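Local atomic coordinates of putative 4-Hydroxy-2-oxoglutarate aldolase / 2-dehydro-3-deoxyphosphogluconate aldolase (Yersinia enterocolitica, PDB entry 3LM7), a protein that is probably an aldolase of the KDGP aldolase family, built on the parallel alpha/beta barrel of the TIM-barrel clan. Residues V70-G75 and V81-I86; V95-V98 and A104-A107; N117-P122 and I131-L136. One frame throughout, in Å; residues are numbered along the deposited sequence.

Contact 1 of 3, residues V70-G75 and V81-I86; sequences VGLGAG and VMVSQI
L72 and V83 mark the nearest backbone approach, their CA atoms 6.4 Å apart, where the chain leaving strand 68-71 runs past helix 80-90. The pair belongs to the beta-alpha-beta unit that continues into strand 94-95, one of the repeating elements of a TIM barrel. No hydrogen bond joins the two segments; the evidence is for buried, largely apolar packing centred on V83. V83 CG1, set anti to the backbone N (chi1 167°), makes its closest approach to V70 CG1 at 3.8 Å, the two valine side chains running antiparallel alongside each other. V83 CG2 also comes near V70 CG1, but points to where strand 68-71 runs out, over G71 O and L72, and lies 3.8 Å from L72 CD2. L72 comes in roughly perpendicular to V83, and it is the CD2 branch that closes the distance, coming also to 4.1 Å from V83 CB. Further along the helix, I86 adds its CG2 methyl, 4.2 Å from V70 CG1, so that V70 CG1 touches both V83 and I86. I86 also touches A53 and M57 of helix 50-63, so the packing carries on to the preceding helix. The shortest approach across the contact is not between methyls: V83 CG2 packs 3.4 Å from G71 O, a carbonyl oxygen that also accepts a hydrogen bond from S44 OG.

Contact 2 of 3, residues V95-V98 and A104-A107; sequences VNQV and ASRA
Q97 reaches S105 by folding its chain: chi1 of -93° lies off the staggered position, and chi2 of -63° bends the amide round so that both CG and NE2 come up to the serine hydroxyl. On the helix side, S105 sets OG beside its backbone N and opposite its carbonyl carbon, with CB directed at the 95-98 segment. The resulting distances are short although the backbones stay well apart, the CA atoms of Q97 and S105 being 7.9 Å from each other. NE2 of Q97 is 3.0 Å from S105 OG, a close polar approach, and Q97 CG lies 3.3 Å from the same S105 OG, so the hydroxyl rests alongside the bend of the glutamine. V95 contributes a looser apolar neighbour, its CG1 methyl 4.1 Å from S105 OG.

The other end of the amide is turned back on its own backbone. V98 N donates to Q97 OE1 at 3.1 Å, arriving in the carbonyl plane on a lone pair with a C=O...donor angle of 130°. S80 OG supplies a second hydrogen bond to this oxygen, and two bonds on OE1 probably restrain the rotation of the amide. S105 OG is in turn hydrogen-bonded to S84 OG of helix 80-90, with a weak bond to G101 O.

In the barrel, this joins the last residue of strand 94-95 and the residues following it to helix 102-109. The chemistry implies that the two segments meet round a buried cluster of Q97, S105, S84 and S80, whose polar atoms find partners within the protein, with V95 packed alongside.

Contact 3 of 3, residues N117-P122 and I131-L136; sequences NGLISP and ISTGPL
T133 OG1 donates a hydrogen bond to L119 O at 2.7 Å, and this is the polar link between L119 of strand 115-120 and the 131-136 loop. The bond meets the carbonyl at a C=O...donor angle of 148°, with the hydroxyl tilted 29° from the carbonyl plane. The threonine can make it because chi1 of 56° places OG1 between its backbone N and carbonyl carbon; the same torsion carries CG2 against the leucine, 3.9 Å from L119 CD2. T133 CG2 also lies 3.9 Å from S121 OG, whose hydroxyl is hydrogen-bonded to F165 O. A second, purely apolar point lies beside this one, where I120 CG2 and I131 CG2 meet at 4.0 Å with the side chains at a slant.

The next shell probably holds these groups in place. T133 OG1 accepts a bond from F99 N, so the one hydroxyl ties together two loops and the strand. An inverse gamma turn runs through S132, with a weak bond of 3.0 Å from T133 N to I131 O, and S132 OG is bonded to A143 N. I131 packs against F99 and against A150 and M153 of helix 147-156. The arrangement is that of a long loop, with a two-stranded antiparallel sheet (128-130 and 144-146) in it, folded over the 119-121 part of the chain, at one of the parallel strands of a TIM barrel.

In the fold
All three contacts are buried and lie along one arc of the barrel, at or just after its successive strands 68-71, 94-95 and 115-120. Contact 1 is apolar strand-to-helix packing. Contact 2, whose centre is about 8 Å from that of contact 1, is mainly a meeting of polar side chains, and the two are joined by the hydroxyls of S84 and S105 and by a backbone hydrogen bond between V70 O and N96 N. Contact 3 mixes a hydrogen bond with methyl packing and involves a loop where the others use a helix. N117 connects it to contact 2: its side-chain amide bonds N96 OD1 and Q97 N. The link from contact 1 to contact 3 is slighter, a packing touch between G75 and L119.

Contact 1 of 3, residues V70-G75 and V81-I86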
loop_
_atom_site.group_PDB
_atom_site.type_symbol
_atom_site.label_atom_id
_atom_site.label_comp_id
_atom_site.label_asym_id
_atom_site.label_seq_id
_atom_site.Cartn_x
_atom_site.Cartn_y
_atom_site.Cartn_z
ATOM N N VAL A 70 -14.633 -3.372 -16.635
ATOM C CA VAL A 70 -14.860 -3.451 -18.102
ATOM C C VAL A 70 -13.875 -4.473 -18.738
ATOM O O VAL A 70 -12.674 -4.294 -18.600
ATOM C CB VAL A 70 -14.670 -2.066 -18.756
ATOM C CG1 VAL A 70 -14.879 -2.201 -20.284
ATOM C CG2 VAL A 70 -15.656 -1.090 -18.065
ATOM N N GLY A 71 -14.411 -5.538 -19.365
ATOM C CA GLY A 71 -13.574 -6.577 -19.942
ATOM C C GLY A 71 -13.326 -6.460 -21.430
ATOM O O GLY A 71 -14.181 -6.007 -22.195
ATOM N N LEU A 72 -12.142 -6.872 -21.849
ATOM C CA LEU A 72 -11.909 -7.113 -23.280
ATOM C C LEU A 72 -12.687 -8.382 -23.756
ATOM O O LEU A 72 -13.365 -8.334 -24.734
ATOM C CB LEU A 72 -10.402 -7.344 -23.536
ATOM C CG LEU A 72 -9.490 -6.152 -23.123
ATOM C CD1 LEU A 72 -8.098 -6.693 -22.676
ATOM C CD2 LEU A 72 -9.393 -5.097 -24.250
ATOM N N GLY A 73 -12.651 -9.445 -22.985
ATOM C CA GLY A 73 -13.221 -10.734 -23.417
ATOM C C GLY A 73 -12.020 -11.672 -23.568
ATOM O O GLY A 73 -11.363 -11.724 -24.648
ATOM N N ALA A 74 -11.694 -12.376 -22.473
ATOM C CA ALA A 74 -10.545 -13.326 -22.440
ATOM C C ALA A 74 -9.206 -12.633 -22.940
ATOM O O ALA A 74 -8.392 -13.228 -23.704
ATOM C CB ALA A 74 -10.913 -14.655 -23.262
ATOM N N GLY A 75 -9.026 -11.372 -22.512
ATOM C CA GLY A 75 -7.864 -10.517 -22.892
ATOM C C GLY A 75 -7.704 -10.264 -24.402
ATOM O O GLY A 75 -6.557 -9.961 -24.879
ATOM N N VAL A 81 -9.522 -0.844 -28.244
ATOM C CA VAL A 81 -10.010 0.506 -28.479
ATOM C C VAL A 81 -11.459 0.647 -27.957
ATOM O O VAL A 81 -11.827 1.669 -27.363
ATOM C CB VAL A 81 -9.947 0.834 -30.005
ATOM C CG1 VAL A 81 -10.883 2.080 -30.390
ATOM C CG2 VAL A 81 -8.447 1.006 -30.434
HETATM N N MSE A 82 -12.290 -0.343 -28.198
HETATM C CA MSE A 82 -13.672 -0.253 -27.675
HETATM C C MSE A 82 -13.686 -0.163 -26.150
HETATM O O MSE A 82 -14.429 0.626 -25.591
HETATM C CB MSE A 82 -14.478 -1.453 -28.117
HETATM C CG MSE A 82 -15.967 -1.207 -28.153
HETATM SE SE MSE A 82 -16.784 -2.972 -28.471
HETATM C CE MSE A 82 -18.596 -2.452 -28.286
ATOM N N VAL A 83 -12.829 -0.936 -25.468
ATOM C CA VAL A 83 -12.743 -0.810 -23.989
ATOM C C VAL A 83 -12.358 0.603 -23.556
ATOM O O VAL A 83 -12.955 1.153 -22.626
ATOM C CB VAL A 83 -11.805 -1.883 -23.362
ATOM C CG1 VAL A 83 -11.496 -1.547 -21.918
ATOM C CG2 VAL A 83 -12.560 -3.252 -23.422
ATOM N N SER A 84 -11.423 1.244 -24.267
ATOM C CA SER A 84 -11.056 2.601 -23.899
ATOM C C SER A 84 -12.246 3.557 -24.080
ATOM O O SER A 84 -12.453 4.458 -23.271
ATOM C CB SER A 84 -9.884 3.131 -24.762
ATOM O OG SER A 84 -8.707 2.452 -24.405
ATOM N N GLN A 85 -12.979 3.393 -25.179
ATOM C CA GLN A 85 -14.133 4.255 -25.389
ATOM C C GLN A 85 -15.280 3.990 -24.437
ATOM O O GLN A 85 -15.914 4.945 -23.934
ATOM C CB GLN A 85 -14.573 4.186 -26.851
ATOM C CG GLN A 85 -13.439 4.636 -27.803
ATOM C CD GLN A 85 -13.769 4.278 -29.253
ATOM O OE1 GLN A 85 -14.718 3.578 -29.500
ATOM N NE2 GLN A 85 -12.965 4.745 -30.194
ATOM N N ILE A 86 -15.597 2.717 -24.202
ATOM C CA ILE A 86 -16.608 2.383 -23.220
ATOM C C ILE A 86 -16.242 2.966 -21.846
ATOM O O ILE A 86 -17.084 3.584 -21.148
ATOM C CB ILE A 86 -16.751 0.884 -23.077
ATOM C CG1 ILE A 86 -17.353 0.281 -24.334
ATOM C CG2 ILE A 86 -17.618 0.501 -21.840
ATOM C CD1 ILE A 86 -17.254 -1.282 -24.379
#

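Contact 2 of 3, residues V95-V98 and A104-A107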
loop_
_atom_site.group_PDB
_atom_site.type_symbol
_atom_site.label_atom_id
_atom_site.label_comp_id
_atom_site.label_asym_id
_atom_site.label_seq_id
_atom_site.Cartn_x
_atom_site.Cartn_y
_atom_site.Cartn_z
ATOM N N VAL A 95 -10.656 -1.378 -15.230
ATOM C CA VAL A 95 -10.654 -1.560 -16.672
ATOM C C VAL A 95 -9.574 -2.592 -17.004
ATOM O O VAL A 95 -8.454 -2.470 -16.494
ATOM C CB VAL A 95 -10.250 -0.219 -17.385
ATOM C CG1 VAL A 95 -10.016 -0.389 -18.937
ATOM C CG2 VAL A 95 -11.320 0.924 -17.081
ATOM N N ASN A 96 -9.904 -3.592 -17.823
ATOM C CA ASN A 96 -8.914 -4.528 -18.300
ATOM C C ASN A 96 -8.333 -3.947 -19.587
ATOM O O ASN A 96 -9.093 -3.675 -20.533
ATOM C CB ASN A 96 -9.540 -5.884 -18.650
ATOM C CG ASN A 96 -9.908 -6.700 -17.392
ATOM O OD1 ASN A 96 -9.047 -7.343 -16.763
ATOM N ND2 ASN A 96 -11.163 -6.609 -16.998
ATOM N N GLN A 97 -7.007 -3.867 -19.694
ATOM C CA GLN A 97 -6.409 -3.462 -20.971
ATOM C C GLN A 97 -5.234 -4.372 -21.371
ATOM O O GLN A 97 -4.634 -5.022 -20.526
ATOM C CB GLN A 97 -5.892 -1.994 -20.976
ATOM C CG GLN A 97 -6.932 -0.940 -21.497
ATOM C CD GLN A 97 -7.299 -1.198 -22.956
ATOM O OE1 GLN A 97 -6.713 -2.068 -23.619
ATOM N NE2 GLN A 97 -8.344 -0.534 -23.420
ATOM N N VAL A 98 -4.885 -4.342 -22.678
ATOM C CA VAL A 98 -3.597 -4.877 -23.151
ATOM C C VAL A 98 -2.538 -3.773 -23.019
ATOM O O VAL A 98 -2.867 -2.609 -22.827
ATOM C CB VAL A 98 -3.688 -5.436 -24.585
ATOM C CG1 VAL A 98 -4.676 -6.639 -24.549
ATOM C CG2 VAL A 98 -4.083 -4.368 -25.618
ATOM N N ALA A 104 -4.037 5.123 -23.675
ATOM C CA ALA A 104 -5.312 5.741 -24.143
ATOM C C ALA A 104 -6.425 5.611 -23.097
ATOM O O ALA A 104 -7.253 6.513 -22.970
ATOM C CB ALA A 104 -5.763 5.086 -25.465
ATOM N N SER A 105 -6.515 4.478 -22.396
ATOM C CA SER A 105 -7.651 4.307 -21.449
ATOM C C SER A 105 -7.485 5.279 -20.318
ATOM O O SER A 105 -8.434 5.921 -19.871
ATOM C CB SER A 105 -7.735 2.855 -20.888
ATOM O OG SER A 105 -8.324 1.984 -21.840
ATOM N N ARG A 106 -6.274 5.384 -19.789
ATOM C CA ARG A 106 -6.136 6.298 -18.673
ATOM C C ARG A 106 -6.457 7.734 -19.105
ATOM O O ARG A 106 -7.099 8.513 -18.356
ATOM C CB ARG A 106 -4.749 6.196 -18.055
ATOM C CG ARG A 106 -4.376 7.347 -17.096
ATOM C CD ARG A 106 -5.283 7.264 -15.785
ATOM N NE ARG A 106 -4.952 5.980 -15.123
ATOM C CZ ARG A 106 -5.777 5.232 -14.413
ATOM N NH1 ARG A 106 -6.997 5.681 -14.164
ATOM N NH2 ARG A 106 -5.332 4.070 -13.856
ATOM N N ALA A 107 -5.968 8.113 -20.267
ATOM C CA ALA A 107 -6.195 9.467 -20.752
ATOM C C ALA A 107 -7.689 9.708 -20.955
ATOM O O ALA A 107 -8.150 10.785 -20.553
ATOM C CB ALA A 107 -5.467 9.716 -22.071
#

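Contact 3 of 3, residues N117-P122 and I131-L136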
loop_
_atom_site.group_PDB
_atom_site.type_symbol
_atom_site.label_atom_id
_atom_site.label_comp_id
_atom_site.label_asym_id
_atom_site.label_seq_id
_atom_site.Cartn_x
_atom_site.Cartn_y
_atom_site.Cartn_z
ATOM N N ASN A 117 -5.534 -2.120 -15.567
ATOM C CA ASN A 117 -4.452 -3.102 -15.623
ATOM C C ASN A 117 -3.815 -3.133 -17.030
ATOM O O ASN A 117 -4.359 -2.561 -18.026
ATOM C CB ASN A 117 -4.949 -4.502 -15.143
ATOM C CG ASN A 117 -5.923 -5.184 -16.115
ATOM O OD1 ASN A 117 -5.804 -5.063 -17.321
ATOM N ND2 ASN A 117 -6.841 -5.990 -15.566
ATOM N N GLY A 118 -2.671 -3.795 -17.137
ATOM C CA GLY A 118 -2.025 -3.891 -18.438
ATOM C C GLY A 118 -1.582 -5.354 -18.553
ATOM O O GLY A 118 -0.855 -5.842 -17.706
ATOM N N LEU A 119 -2.010 -6.003 -19.624
ATOM C CA LEU A 119 -1.757 -7.436 -19.809
ATOM C C LEU A 119 -0.340 -7.655 -20.324
ATOM O O LEU A 119 0.029 -7.120 -21.390
ATOM C CB LEU A 119 -2.759 -8.031 -20.830
ATOM C CG LEU A 119 -2.896 -9.585 -20.827
ATOM C CD1 LEU A 119 -4.235 -10.009 -21.611
ATOM C CD2 LEU A 119 -1.678 -10.220 -21.491
ATOM N N ILE A 120 0.449 -8.405 -19.540
ATOM C CA ILE A 120 1.761 -8.842 -19.897
ATOM C C ILE A 120 1.871 -10.313 -19.489
ATOM O O ILE A 120 1.062 -10.804 -18.626
ATOM C CB ILE A 120 2.903 -8.019 -19.187
ATOM C CG1 ILE A 120 2.942 -8.329 -17.690
ATOM C CG2 ILE A 120 2.757 -6.478 -19.485
ATOM C CD1 ILE A 120 4.076 -7.511 -16.918
ATOM N N SER A 121 2.816 -11.038 -20.124
ATOM C CA SER A 121 2.653 -12.486 -20.149
ATOM C C SER A 121 3.951 -13.216 -19.792
ATOM O O SER A 121 5.048 -12.741 -20.081
ATOM C CB SER A 121 2.142 -12.924 -21.562
ATOM O OG SER A 121 0.913 -12.236 -21.874
ATOM N N PRO A 122 3.828 -14.424 -19.192
ATOM C CA PRO A 122 4.928 -15.343 -18.951
ATOM C C PRO A 122 5.739 -15.633 -20.237
ATOM O O PRO A 122 5.193 -15.579 -21.334
ATOM C CB PRO A 122 4.206 -16.645 -18.512
ATOM C CG PRO A 122 2.983 -16.229 -17.919
ATOM C CD PRO A 122 2.546 -14.992 -18.727
ATOM N N ILE A 131 5.388 -8.165 -23.685
ATOM C CA ILE A 131 4.571 -6.938 -23.596
ATOM C C ILE A 131 3.929 -6.576 -24.906
ATOM O O ILE A 131 3.194 -5.596 -24.956
ATOM C CB ILE A 131 5.358 -5.656 -23.028
ATOM C CG1 ILE A 131 6.557 -5.310 -23.955
ATOM C CG2 ILE A 131 6.008 -5.971 -21.675
ATOM C CD1 ILE A 131 7.249 -3.979 -23.577
ATOM N N SER A 132 4.198 -7.341 -25.970
ATOM C CA SER A 132 3.605 -7.100 -27.280
ATOM C C SER A 132 2.221 -7.794 -27.315
ATOM O O SER A 132 2.012 -8.745 -28.086
ATOM C CB SER A 132 4.512 -7.678 -28.397
ATOM O OG SER A 132 4.907 -9.025 -28.013
ATOM N N THR A 133 1.264 -7.259 -26.527
ATOM C CA THR A 133 -0.006 -7.949 -26.328
ATOM C C THR A 133 -1.167 -7.140 -26.955
ATOM O O THR A 133 -2.334 -7.471 -26.747
ATOM C CB THR A 133 -0.272 -8.198 -24.812
ATOM O OG1 THR A 133 -0.218 -6.936 -24.108
ATOM C CG2 THR A 133 0.875 -9.072 -24.218
ATOM N N GLY A 134 -0.843 -6.130 -27.761
ATOM C CA GLY A 134 -1.880 -5.382 -28.474
ATOM C C GLY A 134 -2.277 -6.092 -29.778
ATOM O O GLY A 134 -1.760 -7.135 -30.094
ATOM N N PRO A 135 -3.285 -5.578 -30.475
ATOM C CA PRO A 135 -3.865 -6.324 -31.606
ATOM C C PRO A 135 -2.869 -6.611 -32.730
ATOM O O PRO A 135 -2.812 -7.767 -33.199
ATOM C CB PRO A 135 -5.007 -5.433 -32.120
ATOM C CG PRO A 135 -4.945 -4.190 -31.339
ATOM C CD PRO A 135 -4.056 -4.395 -30.103
ATOM N N LEU A 136 -2.125 -5.606 -33.195
ATOM C CA LEU A 136 -1.073 -5.882 -34.222
ATOM C C LEU A 136 0.168 -6.523 -33.585
ATOM O O LEU A 136 0.747 -7.472 -34.129
ATOM C CB LEU A 136 -0.609 -4.595 -34.941
ATOM C CG LEU A 136 -1.792 -3.914 -35.657
ATOM C CD1 LEU A 136 -1.369 -2.596 -36.206
ATOM C CD2 LEU A 136 -2.297 -4.770 -36.846
#